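Local coordinates for uncharacterized protein (Bacteroides vulgatus, PDB 4QB7) that probably forms part of the tip of a fimbrium, a filamentous surface appendage that mediates cell adhesion and biofilm formation, at residues A[185-196]-A[285-296]; A[229-237]-A[261-269]. One frame throughout, in Å; residues are numbered along the deposited sequence.

Contact 1: residues A[185-196]-A[285-296]; sequences DTKIFVTGLKLD and LKLKINYDIVTK. With SO4 (sulfate ion), chain K; SO4 (sulfate ion), chain J.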
loop_
_atom_site.group_PDB
_atom_site.type_symbol
_atom_site.label_atom_id
_atom_site.label_comp_id
_atom_site.label_asym_id
_atom_site.label_seq_id
_atom_site.Cartn_x
_atom_site.Cartn_y
_atom_site.Cartn_z
ATOM N N ASP A 185 -14.546 31.456 -19.109
ATOM C CA ASP A 185 -13.602 31.495 -20.219
ATOM C C ASP A 185 -12.191 30.964 -19.925
ATOM O O ASP A 185 -11.325 31.058 -20.811
ATOM C CB ASP A 185 -13.516 32.933 -20.718
ATOM C CG ASP A 185 -14.622 33.301 -21.694
ATOM O OD1 ASP A 185 -15.737 32.686 -21.604
ATOM O OD2 ASP A 185 -14.380 34.199 -22.567
ATOM N N THR A 186 -11.958 30.400 -18.721
ATOM C CA THR A 186 -10.658 29.861 -18.344
ATOM C C THR A 186 -10.847 28.520 -17.648
ATOM O O THR A 186 -11.775 28.362 -16.821
ATOM C CB THR A 186 -9.883 30.866 -17.488
ATOM O OG1 THR A 186 -9.579 31.997 -18.306
ATOM C CG2 THR A 186 -8.584 30.307 -16.944
ATOM N N LYS A 187 -9.985 27.529 -18.031
ATOM C CA LYS A 187 -9.998 26.192 -17.433
ATOM C C LYS A 187 -8.564 25.748 -17.138
ATOM O O LYS A 187 -7.624 26.286 -17.725
ATOM C CB LYS A 187 -10.759 25.192 -18.338
ATOM C CG LYS A 187 -12.244 25.596 -18.510
ATOM C CD LYS A 187 -13.107 24.619 -19.217
ATOM C CE LYS A 187 -14.524 25.127 -19.357
ATOM N NZ LYS A 187 -15.218 25.259 -18.042
ATOM N N ILE A 188 -8.387 24.858 -16.158
ATOM C CA ILE A 188 -7.071 24.306 -15.812
ATOM C C ILE A 188 -7.137 22.814 -16.077
ATOM O O ILE A 188 -8.072 22.144 -15.612
ATOM C CB ILE A 188 -6.562 24.590 -14.360
ATOM C CG1 ILE A 188 -6.504 26.055 -14.046
ATOM C CG2 ILE A 188 -5.165 23.941 -14.102
ATOM C CD1 ILE A 188 -6.137 26.297 -12.609
ATOM N N PHE A 189 -6.124 22.294 -16.784
ATOM C CA PHE A 189 -6.005 20.871 -17.109
ATOM C C PHE A 189 -4.675 20.306 -16.625
ATOM O O PHE A 189 -3.624 20.881 -16.922
ATOM C CB PHE A 189 -6.150 20.656 -18.619
ATOM C CG PHE A 189 -7.466 21.118 -19.188
ATOM C CD1 PHE A 189 -8.590 20.297 -19.142
ATOM C CD2 PHE A 189 -7.582 22.368 -19.787
ATOM C CE1 PHE A 189 -9.810 20.729 -19.674
ATOM C CE2 PHE A 189 -8.796 22.789 -20.337
ATOM C CZ PHE A 189 -9.893 21.959 -20.298
ATOM N N VAL A 190 -4.709 19.201 -15.869
ATOM C CA VAL A 190 -3.470 18.562 -15.416
ATOM C C VAL A 190 -3.119 17.494 -16.463
ATOM O O VAL A 190 -3.995 16.723 -16.886
ATOM C CB VAL A 190 -3.566 18.026 -13.971
ATOM C CG1 VAL A 190 -2.372 17.129 -13.624
ATOM C CG2 VAL A 190 -3.687 19.183 -12.983
ATOM N N THR A 191 -1.855 17.502 -16.938
ATOM C CA THR A 191 -1.411 16.622 -18.024
ATOM C C THR A 191 -0.292 15.662 -17.601
ATOM O O THR A 191 0.015 14.712 -18.323
ATOM C CB THR A 191 -0.928 17.502 -19.189
ATOM O OG1 THR A 191 0.098 18.367 -18.698
ATOM C CG2 THR A 191 -2.044 18.378 -19.776
ATOM N N GLY A 192 0.338 15.924 -16.469
ATOM C CA GLY A 192 1.450 15.099 -16.017
ATOM C C GLY A 192 1.708 15.219 -14.534
ATOM O O GLY A 192 1.351 16.223 -13.915
ATOM N N LEU A 193 2.316 14.182 -13.961
ATOM C CA LEU A 193 2.650 14.108 -12.546
ATOM C C LEU A 193 3.775 13.102 -12.343
ATOM O O LEU A 193 3.730 12.000 -12.891
ATOM C CB LEU A 193 1.424 13.723 -11.690
ATOM C CG LEU A 193 1.600 13.832 -10.175
ATOM C CD1 LEU A 193 1.486 15.257 -9.699
ATOM C CD2 LEU A 193 0.589 13.029 -9.476
ATOM N N LYS A 194 4.797 13.511 -11.581
ATOM C CA LYS A 194 5.939 12.691 -11.200
ATOM C C LYS A 194 6.109 12.752 -9.689
ATOM O O LYS A 194 5.790 13.782 -9.084
ATOM C CB LYS A 194 7.237 13.170 -11.887
ATOM C CG LYS A 194 7.351 12.888 -13.364
ATOM C CD LYS A 194 8.624 13.466 -13.881
ATOM C CE LYS A 194 8.831 13.248 -15.357
ATOM N NZ LYS A 194 10.223 12.791 -15.647
ATOM N N LEU A 195 6.606 11.664 -9.078
ATOM C CA LEU A 195 6.976 11.666 -7.667
ATOM C C LEU A 195 8.495 11.798 -7.593
ATOM O O LEU A 195 9.214 11.040 -8.254
ATOM C CB LEU A 195 6.480 10.412 -6.911
ATOM C CG LEU A 195 7.007 10.254 -5.476
ATOM C CD1 LEU A 195 6.297 11.215 -4.496
ATOM C CD2 LEU A 195 6.932 8.815 -5.027
ATOM N N ASP A 196 8.981 12.804 -6.861
ATOM C CA ASP A 196 10.415 13.033 -6.631
ATOM C C ASP A 196 10.762 12.421 -5.259
ATOM O O ASP A 196 10.432 13.012 -4.223
ATOM C CB ASP A 196 10.753 14.531 -6.710
ATOM C CG ASP A 196 12.230 14.870 -6.637
ATOM O OD1 ASP A 196 13.055 13.939 -6.449
ATOM O OD2 ASP A 196 12.569 16.064 -6.778
ATOM N N LEU A 285 9.894 14.236 0.363
ATOM C CA LEU A 285 9.172 13.732 -0.797
ATOM C C LEU A 285 8.507 14.921 -1.497
ATOM O O LEU A 285 8.010 15.840 -0.827
ATOM C CB LEU A 285 8.142 12.669 -0.414
ATOM C CG LEU A 285 8.686 11.369 0.164
ATOM C CD1 LEU A 285 7.589 10.522 0.622
ATOM C CD2 LEU A 285 9.523 10.620 -0.829
ATOM N N LYS A 286 8.549 14.942 -2.832
ATOM C CA LYS A 286 7.965 16.024 -3.625
ATOM C C LYS A 286 7.196 15.490 -4.816
ATOM O O LYS A 286 7.454 14.377 -5.256
ATOM C CB LYS A 286 9.070 16.966 -4.162
ATOM C CG LYS A 286 9.824 17.745 -3.126
ATOM C CD LYS A 286 10.912 18.540 -3.803
ATOM C CE LYS A 286 12.216 18.542 -3.051
ATOM N NZ LYS A 286 12.154 19.463 -1.898
ATOM N N LEU A 287 6.317 16.318 -5.385
ATOM C CA LEU A 287 5.601 16.050 -6.625
ATOM C C LEU A 287 6.103 17.020 -7.707
ATOM O O LEU A 287 6.481 18.134 -7.380
ATOM C CB LEU A 287 4.072 16.211 -6.451
ATOM C CG LEU A 287 3.337 15.301 -5.471
ATOM C CD1 LEU A 287 1.878 15.721 -5.385
ATOM C CD2 LEU A 287 3.407 13.849 -5.879
ATOM N N LYS A 288 6.117 16.600 -8.974
ATOM C CA LYS A 288 6.446 17.420 -10.147
ATOM C C LYS A 288 5.182 17.408 -10.996
ATOM O O LYS A 288 4.761 16.338 -11.439
ATOM C CB LYS A 288 7.687 16.897 -10.908
ATOM C CG LYS A 288 9.007 16.910 -10.125
ATOM C CD LYS A 288 9.451 18.313 -9.720
ATOM C CE LYS A 288 10.868 18.341 -9.237
ATOM N NZ LYS A 288 11.814 18.403 -10.370
ATOM N N ILE A 289 4.496 18.554 -11.108
ATOM C CA ILE A 289 3.217 18.618 -11.809
ATOM C C ILE A 289 3.320 19.448 -13.085
ATOM O O ILE A 289 4.124 20.398 -13.171
ATOM C CB ILE A 289 2.109 19.133 -10.856
ATOM C CG1 ILE A 289 0.692 18.822 -11.404
ATOM C CG2 ILE A 289 2.315 20.602 -10.467
ATOM C CD1 ILE A 289 -0.478 19.018 -10.433
ATOM N N ASN A 290 2.508 19.040 -14.098
ATOM C CA ASN A 290 2.372 19.692 -15.413
ATOM C C ASN A 290 0.920 20.077 -15.606
ATOM O O ASN A 290 0.046 19.249 -15.388
ATOM C CB ASN A 290 2.811 18.748 -16.534
ATOM C CG ASN A 290 4.255 18.358 -16.544
ATOM O OD1 ASN A 290 5.024 18.630 -15.621
ATOM N ND2 ASN A 290 4.671 17.731 -17.630
ATOM N N TYR A 291 0.642 21.307 -15.964
ATOM C CA TYR A 291 -0.741 21.756 -16.142
ATOM C C TYR A 291 -0.809 22.902 -17.138
ATOM O O TYR A 291 0.179 23.608 -17.356
ATOM C CB TYR A 291 -1.428 22.137 -14.802
ATOM C CG TYR A 291 -0.730 23.211 -14.005
ATOM C CD1 TYR A 291 0.365 22.909 -13.202
ATOM C CD2 TYR A 291 -1.189 24.527 -14.019
ATOM C CE1 TYR A 291 1.000 23.893 -12.443
ATOM C CE2 TYR A 291 -0.552 25.524 -13.275
ATOM C CZ TYR A 291 0.542 25.199 -12.486
ATOM O OH TYR A 291 1.180 26.150 -11.734
ATOM N N ASP A 292 -1.981 23.035 -17.779
ATOM C CA ASP A 292 -2.298 24.041 -18.796
ATOM C C ASP A 292 -3.432 24.908 -18.335
ATOM O O ASP A 292 -4.434 24.382 -17.850
ATOM C CB ASP A 292 -2.677 23.330 -20.110
ATOM C CG ASP A 292 -1.567 22.481 -20.714
ATOM O OD1 ASP A 292 -0.379 22.804 -20.488
ATOM O OD2 ASP A 292 -1.887 21.514 -21.450
ATOM N N ILE A 293 -3.275 26.235 -18.441
ATOM C CA ILE A 293 -4.319 27.220 -18.115
ATOM C C ILE A 293 -4.820 27.726 -19.449
ATOM O O ILE A 293 -4.078 28.383 -20.178
ATOM C CB ILE A 293 -3.858 28.337 -17.149
ATOM C CG1 ILE A 293 -3.157 27.725 -15.900
ATOM C CG2 ILE A 293 -5.065 29.250 -16.753
ATOM C CD1 ILE A 293 -2.388 28.720 -15.103
ATOM N N VAL A 294 -6.028 27.303 -19.825
ATOM C CA VAL A 294 -6.608 27.556 -21.148
ATOM C C VAL A 294 -7.663 28.622 -21.075
ATOM O O VAL A 294 -8.650 28.439 -20.378
ATOM C CB VAL A 294 -7.194 26.228 -21.718
ATOM C CG1 VAL A 294 -7.823 26.431 -23.094
ATOM C CG2 VAL A 294 -6.133 25.144 -21.758
ATOM N N THR A 295 -7.456 29.724 -21.802
ATOM C CA THR A 295 -8.389 30.850 -21.903
ATOM C C THR A 295 -8.994 30.883 -23.317
ATOM O O THR A 295 -8.262 30.819 -24.301
ATOM C CB THR A 295 -7.713 32.181 -21.530
ATOM O OG1 THR A 295 -7.094 32.077 -20.248
ATOM C CG2 THR A 295 -8.679 33.350 -21.529
ATOM N N LYS A 296 -10.332 31.018 -23.403
ATOM C CA LYS A 296 -11.086 31.093 -24.655
ATOM C C LYS A 296 -10.752 32.341 -25.467
ATOM O O LYS A 296 -10.682 33.441 -24.913
ATOM C CB LYS A 296 -12.596 31.074 -24.358
ATOM C CG LYS A 296 -13.495 31.208 -25.569
ATOM C CD LYS A 296 -14.936 30.957 -25.221
ATOM C CE LYS A 296 -15.836 31.184 -26.404
ATOM N NZ LYS A 296 -17.211 30.702 -26.143
HETATM S S SO4 K . 2.618 16.926 -20.335
HETATM O O1 SO4 K . 1.734 18.021 -20.512
HETATM O O2 SO4 K . 3.941 17.376 -20.708
HETATM O O3 SO4 K . 2.604 16.584 -18.946
HETATM O O4 SO4 K . 2.172 15.772 -21.169
HETATM S S SO4 J . 0.065 29.679 -11.470
HETATM O O1 SO4 J . -1.320 30.141 -11.565
HETATM O O2 SO4 J . 0.945 30.798 -11.821
HETATM O O3 SO4 J . 0.353 29.185 -10.113
HETATM O O4 SO4 J . 0.295 28.596 -12.405
#
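T191 and G192 together face N290 across two antiparallel strands, 186-196 and 286-296, a classic beta bulge that shifts the pairing by one residue. At the bulge T191 N donates to N290 O and N290 N to G192 O, and both donors lie well above the carbonyl planes they meet; the next hydrogen-bonded pairs on either side, F189/D292 and K194/K288, are regular. A sulfate ion, probably from the crystallisation liquor, sits over the bulge. N290 reaches it stepwise: CB lies 3.5 Å from T191 OG1 and nearer still to sulfate O3, CG comes within 3.4 Å of the same O3, and ND2 donates to it at 2.7 Å and more weakly to O2, while OD1 turns to the backbone N of N309. T191 OG1 also faces O1 of this ion, at a modelled distance too short to be trusted. With chi1 at 57°, OG1 stands between the backbone N and carbonyl carbon of T191, and its CG2 packs 3.6 Å from D292 OD2, whose hydrogen bond comes from Y245 OH. F189 and V294 share this face, CG2 of V294 meeting the ring edge at CD2 of F189 (3.7 Å).

The other face is mostly apolar. V190 CG2 touches I289 CD1 and Y291 CB, L193 CD1 lies against I289 CG1 at 4.0 Å, and L195 CD1 against L287 CD2. I188 runs alongside Y291, whose OH donates to O4 of a second sulfate at 2.7 Å, the oxygen lying in the ring plane. Farther along, OG1 of T186 and OG1 of T295 are hydrogen-bonded at 3.2 Å. The pairing thus joins an apolar face, packed on strands 159-178 and 338-346, to a mixed one whose neutral N290 amide holds a sulfate in this crystal.

Contact 2: residues A[229-237]-A[261-269]; sequences QDLSDFLNK and LFSDTEALY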
loop_
_atom_site.group_PDB
_atom_site.type_symbol
_atom_site.label_atom_id
_atom_site.label_comp_id
_atom_site.label_asym_id
_atom_site.label_seq_id
_atom_site.Cartn_x
_atom_site.Cartn_y
_atom_site.Cartn_z
ATOM N N GLN A 229 9.862 9.422 -10.454
ATOM C CA GLN A 229 8.978 8.325 -10.852
ATOM C C GLN A 229 7.809 8.907 -11.561
ATOM O O GLN A 229 7.072 9.678 -10.949
ATOM C CB GLN A 229 8.536 7.497 -9.619
ATOM C CG GLN A 229 9.703 6.869 -8.834
ATOM C CD GLN A 229 10.497 5.857 -9.635
ATOM O OE1 GLN A 229 9.945 4.961 -10.295
ATOM N NE2 GLN A 229 11.819 5.990 -9.605
ATOM N N ASP A 230 7.659 8.596 -12.869
ATOM C CA ASP A 230 6.581 9.144 -13.692
ATOM C C ASP A 230 5.263 8.438 -13.442
ATOM O O ASP A 230 5.138 7.227 -13.675
ATOM C CB ASP A 230 6.920 9.106 -15.189
ATOM C CG ASP A 230 6.126 10.103 -16.037
ATOM O OD1 ASP A 230 5.223 10.787 -15.481
ATOM O OD2 ASP A 230 6.416 10.213 -17.251
ATOM N N LEU A 231 4.266 9.233 -12.998
ATOM C CA LEU A 231 2.909 8.792 -12.686
ATOM C C LEU A 231 1.896 9.261 -13.733
ATOM O O LEU A 231 0.707 9.035 -13.556
ATOM C CB LEU A 231 2.480 9.347 -11.303
ATOM C CG LEU A 231 3.312 9.016 -10.079
ATOM C CD1 LEU A 231 2.795 9.771 -8.909
ATOM C CD2 LEU A 231 3.244 7.536 -9.760
ATOM N N SER A 232 2.343 9.926 -14.805
ATOM C CA SER A 232 1.465 10.509 -15.840
ATOM C C SER A 232 0.495 9.517 -16.465
ATOM O O SER A 232 -0.671 9.880 -16.677
ATOM C CB SER A 232 2.276 11.179 -16.942
ATOM O OG SER A 232 3.083 12.199 -16.380
ATOM N N ASP A 233 0.943 8.288 -16.760
ATOM C CA ASP A 233 0.043 7.309 -17.381
ATOM C C ASP A 233 -0.845 6.587 -16.343
ATOM O O ASP A 233 -1.715 5.802 -16.735
ATOM C CB ASP A 233 0.819 6.286 -18.236
ATOM C CG ASP A 233 1.528 6.888 -19.425
ATOM O OD1 ASP A 233 0.951 7.799 -20.067
ATOM O OD2 ASP A 233 2.665 6.471 -19.701
ATOM N N PHE A 234 -0.632 6.858 -15.038
ATOM C CA PHE A 234 -1.412 6.270 -13.964
ATOM C C PHE A 234 -2.665 7.110 -13.778
ATOM O O PHE A 234 -3.717 6.603 -13.351
ATOM C CB PHE A 234 -0.583 6.175 -12.666
ATOM C CG PHE A 234 -1.364 5.654 -11.473
ATOM C CD1 PHE A 234 -1.702 4.304 -11.375
ATOM C CD2 PHE A 234 -1.814 6.529 -10.470
ATOM C CE1 PHE A 234 -2.459 3.836 -10.298
ATOM C CE2 PHE A 234 -2.546 6.050 -9.376
ATOM C CZ PHE A 234 -2.863 4.707 -9.301
ATOM N N LEU A 235 -2.546 8.406 -14.116
ATOM C CA LEU A 235 -3.609 9.391 -13.971
ATOM C C LEU A 235 -4.795 9.057 -14.877
ATOM O O LEU A 235 -4.636 8.559 -16.000
ATOM C CB LEU A 235 -3.118 10.821 -14.248
ATOM C CG LEU A 235 -1.828 11.338 -13.608
ATOM C CD1 LEU A 235 -1.604 12.793 -14.000
ATOM C CD2 LEU A 235 -1.831 11.187 -12.108
ATOM N N ASN A 236 -5.989 9.357 -14.373
ATOM C CA ASN A 236 -7.253 9.097 -15.030
ATOM C C ASN A 236 -7.557 10.168 -16.085
ATOM O O ASN A 236 -8.620 10.795 -16.056
ATOM C CB ASN A 236 -8.317 9.050 -13.945
ATOM C CG ASN A 236 -9.652 8.516 -14.356
ATOM O OD1 ASN A 236 -9.794 7.799 -15.355
ATOM N ND2 ASN A 236 -10.665 8.915 -13.602
ATOM N N LYS A 237 -6.607 10.381 -17.020
ATOM C CA LYS A 237 -6.697 11.360 -18.109
ATOM C C LYS A 237 -7.768 10.936 -19.105
ATOM O O LYS A 237 -7.947 9.749 -19.322
ATOM C CB LYS A 237 -5.331 11.513 -18.816
ATOM C CG LYS A 237 -4.369 12.464 -18.094
ATOM C CD LYS A 237 -2.913 12.048 -18.236
ATOM C CE LYS A 237 -2.188 12.597 -19.431
ATOM N NZ LYS A 237 -0.910 11.886 -19.639
ATOM N N LEU A 261 -7.100 13.113 -9.469
ATOM C CA LEU A 261 -6.223 12.757 -10.595
ATOM C C LEU A 261 -6.159 11.224 -10.797
ATOM O O LEU A 261 -5.789 10.760 -11.875
ATOM C CB LEU A 261 -4.805 13.334 -10.440
ATOM C CG LEU A 261 -4.648 14.857 -10.307
ATOM C CD1 LEU A 261 -3.206 15.203 -10.107
ATOM C CD2 LEU A 261 -5.232 15.624 -11.506
ATOM N N PHE A 262 -6.541 10.459 -9.765
ATOM C CA PHE A 262 -6.612 8.990 -9.789
ATOM C C PHE A 262 -8.045 8.563 -9.940
ATOM O O PHE A 262 -8.935 9.237 -9.403
ATOM C CB PHE A 262 -6.056 8.347 -8.490
ATOM C CG PHE A 262 -4.651 8.658 -8.025
ATOM C CD1 PHE A 262 -3.779 9.402 -8.818
ATOM C CD2 PHE A 262 -4.176 8.156 -6.821
ATOM C CE1 PHE A 262 -2.477 9.677 -8.390
ATOM C CE2 PHE A 262 -2.882 8.449 -6.389
ATOM C CZ PHE A 262 -2.045 9.212 -7.175
ATOM N N SER A 263 -8.284 7.392 -10.562
ATOM C CA SER A 263 -9.648 6.884 -10.668
ATOM C C SER A 263 -10.082 6.338 -9.304
ATOM O O SER A 263 -9.226 6.116 -8.446
ATOM C CB SER A 263 -9.754 5.835 -11.767
ATOM O OG SER A 263 -9.265 4.584 -11.331
ATOM N N ASP A 264 -11.391 6.159 -9.094
ATOM C CA ASP A 264 -11.986 5.653 -7.849
ATOM C C ASP A 264 -11.406 4.332 -7.382
ATOM O O ASP A 264 -11.320 4.091 -6.175
ATOM C CB ASP A 264 -13.511 5.461 -8.008
ATOM C CG ASP A 264 -14.348 6.728 -7.884
ATOM O OD1 ASP A 264 -13.813 7.761 -7.385
ATOM O OD2 ASP A 264 -15.549 6.685 -8.260
ATOM N N THR A 265 -11.044 3.472 -8.326
ATOM C CA THR A 265 -10.554 2.135 -8.026
ATOM C C THR A 265 -9.020 2.046 -7.964
ATOM O O THR A 265 -8.506 1.024 -7.503
ATOM C CB THR A 265 -11.116 1.149 -9.059
ATOM O OG1 THR A 265 -10.890 1.655 -10.381
ATOM C CG2 THR A 265 -12.599 0.902 -8.859
ATOM N N GLU A 266 -8.296 3.095 -8.392
ATOM C CA GLU A 266 -6.837 3.074 -8.411
ATOM C C GLU A 266 -6.184 3.916 -7.281
ATOM O O GLU A 266 -6.670 4.999 -6.928
ATOM C CB GLU A 266 -6.330 3.501 -9.792
ATOM C CG GLU A 266 -6.671 2.442 -10.837
ATOM C CD GLU A 266 -6.492 2.751 -12.311
ATOM O OE1 GLU A 266 -6.178 3.909 -12.676
ATOM O OE2 GLU A 266 -6.694 1.813 -13.113
ATOM N N ALA A 267 -5.111 3.354 -6.679
ATOM C CA ALA A 267 -4.310 3.960 -5.608
ATOM C C ALA A 267 -2.878 3.429 -5.663
ATOM O O ALA A 267 -2.628 2.411 -6.306
ATOM C CB ALA A 267 -4.925 3.670 -4.253
ATOM N N LEU A 268 -1.940 4.122 -5.005
ATOM C CA LEU A 268 -0.525 3.739 -4.951
ATOM C C LEU A 268 -0.216 3.187 -3.588
ATOM O O LEU A 268 -0.705 3.717 -2.594
ATOM C CB LEU A 268 0.378 4.952 -5.252
ATOM C CG LEU A 268 0.135 5.726 -6.562
ATOM C CD1 LEU A 268 0.890 7.007 -6.554
ATOM C CD2 LEU A 268 0.561 4.915 -7.790
ATOM N N TYR A 269 0.579 2.110 -3.526
ATOM C CA TYR A 269 0.947 1.430 -2.270
ATOM C C TYR A 269 2.436 1.335 -2.174
ATOM O O TYR A 269 3.056 0.556 -2.901
ATOM C CB TYR A 269 0.316 0.017 -2.167
ATOM C CG TYR A 269 -1.137 -0.045 -2.571
ATOM C CD1 TYR A 269 -2.130 0.475 -1.751
ATOM C CD2 TYR A 269 -1.519 -0.606 -3.786
ATOM C CE1 TYR A 269 -3.475 0.433 -2.123
ATOM C CE2 TYR A 269 -2.867 -0.678 -4.158
ATOM C CZ TYR A 269 -3.838 -0.143 -3.327
ATOM O OH TYR A 269 -5.154 -0.151 -3.700
HETATM O O HOH W 1 -5.887 6.358 -11.718
#
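F234 turns its CG opposite the backbone N (chi1 176°), while F262 has its CG opposite the carbonyl carbon (chi1 -56°); the two rings then meet edge to face. CE2 of F234 stands 3.4 Å above the centre of the F262 ring, with the planes at 79°. L268 covers one face of F234, its CD2 3.7 Å from the ring centroid in a CH-pi contact, and at the ring edge lies the backbone N of A267. CB of E266 approaches CZ of F234 at 3.7 Å. Beside this cluster L231 CD2 packs on L268 CD1, and L235 lies alongside L261, its CD2 also reaching the edge of the F262 ring.

The backbones are joined by a nearly straight bond from N236 N to L261 O, 2.9 Å long. A water over the other face of F234 accepts from S263 N and donates to F234 O (2.7 Å) and to E266 OE1 (2.6 Å). F262 N binds N173 of strand 159-178, tying the cluster to that strand. The chemistry is therefore that of a small aromatic and aliphatic core between two largely irregular segments, edged by one direct backbone bond and by a water shared between F234 O, S263 N and the E266 carboxylate.

Overall arrangement
The centres of contacts 1 and 2 lie about 14 Å apart, on the same side of the chain's centre. Along the sequence contact 2 is nested within the loop that contact 1 closes: 185-196 comes first, then 229-237, 261-269 and 285-296. Strand 186-196 is shared ground, pairing with 286-296 on one side and with the short strand 229-230 on the other, where L195 N to Q229 O and L231 N to L193 O, both 2.8 Å, are probable hydrogen bonds. Segment 261-269 belongs instead to the mixed sheet through strand 159-178. Within the fimbrillin-like region, contact 2 therefore joins the sheet of contact 1, through the loop following strand 229-230, to the mixed sheet.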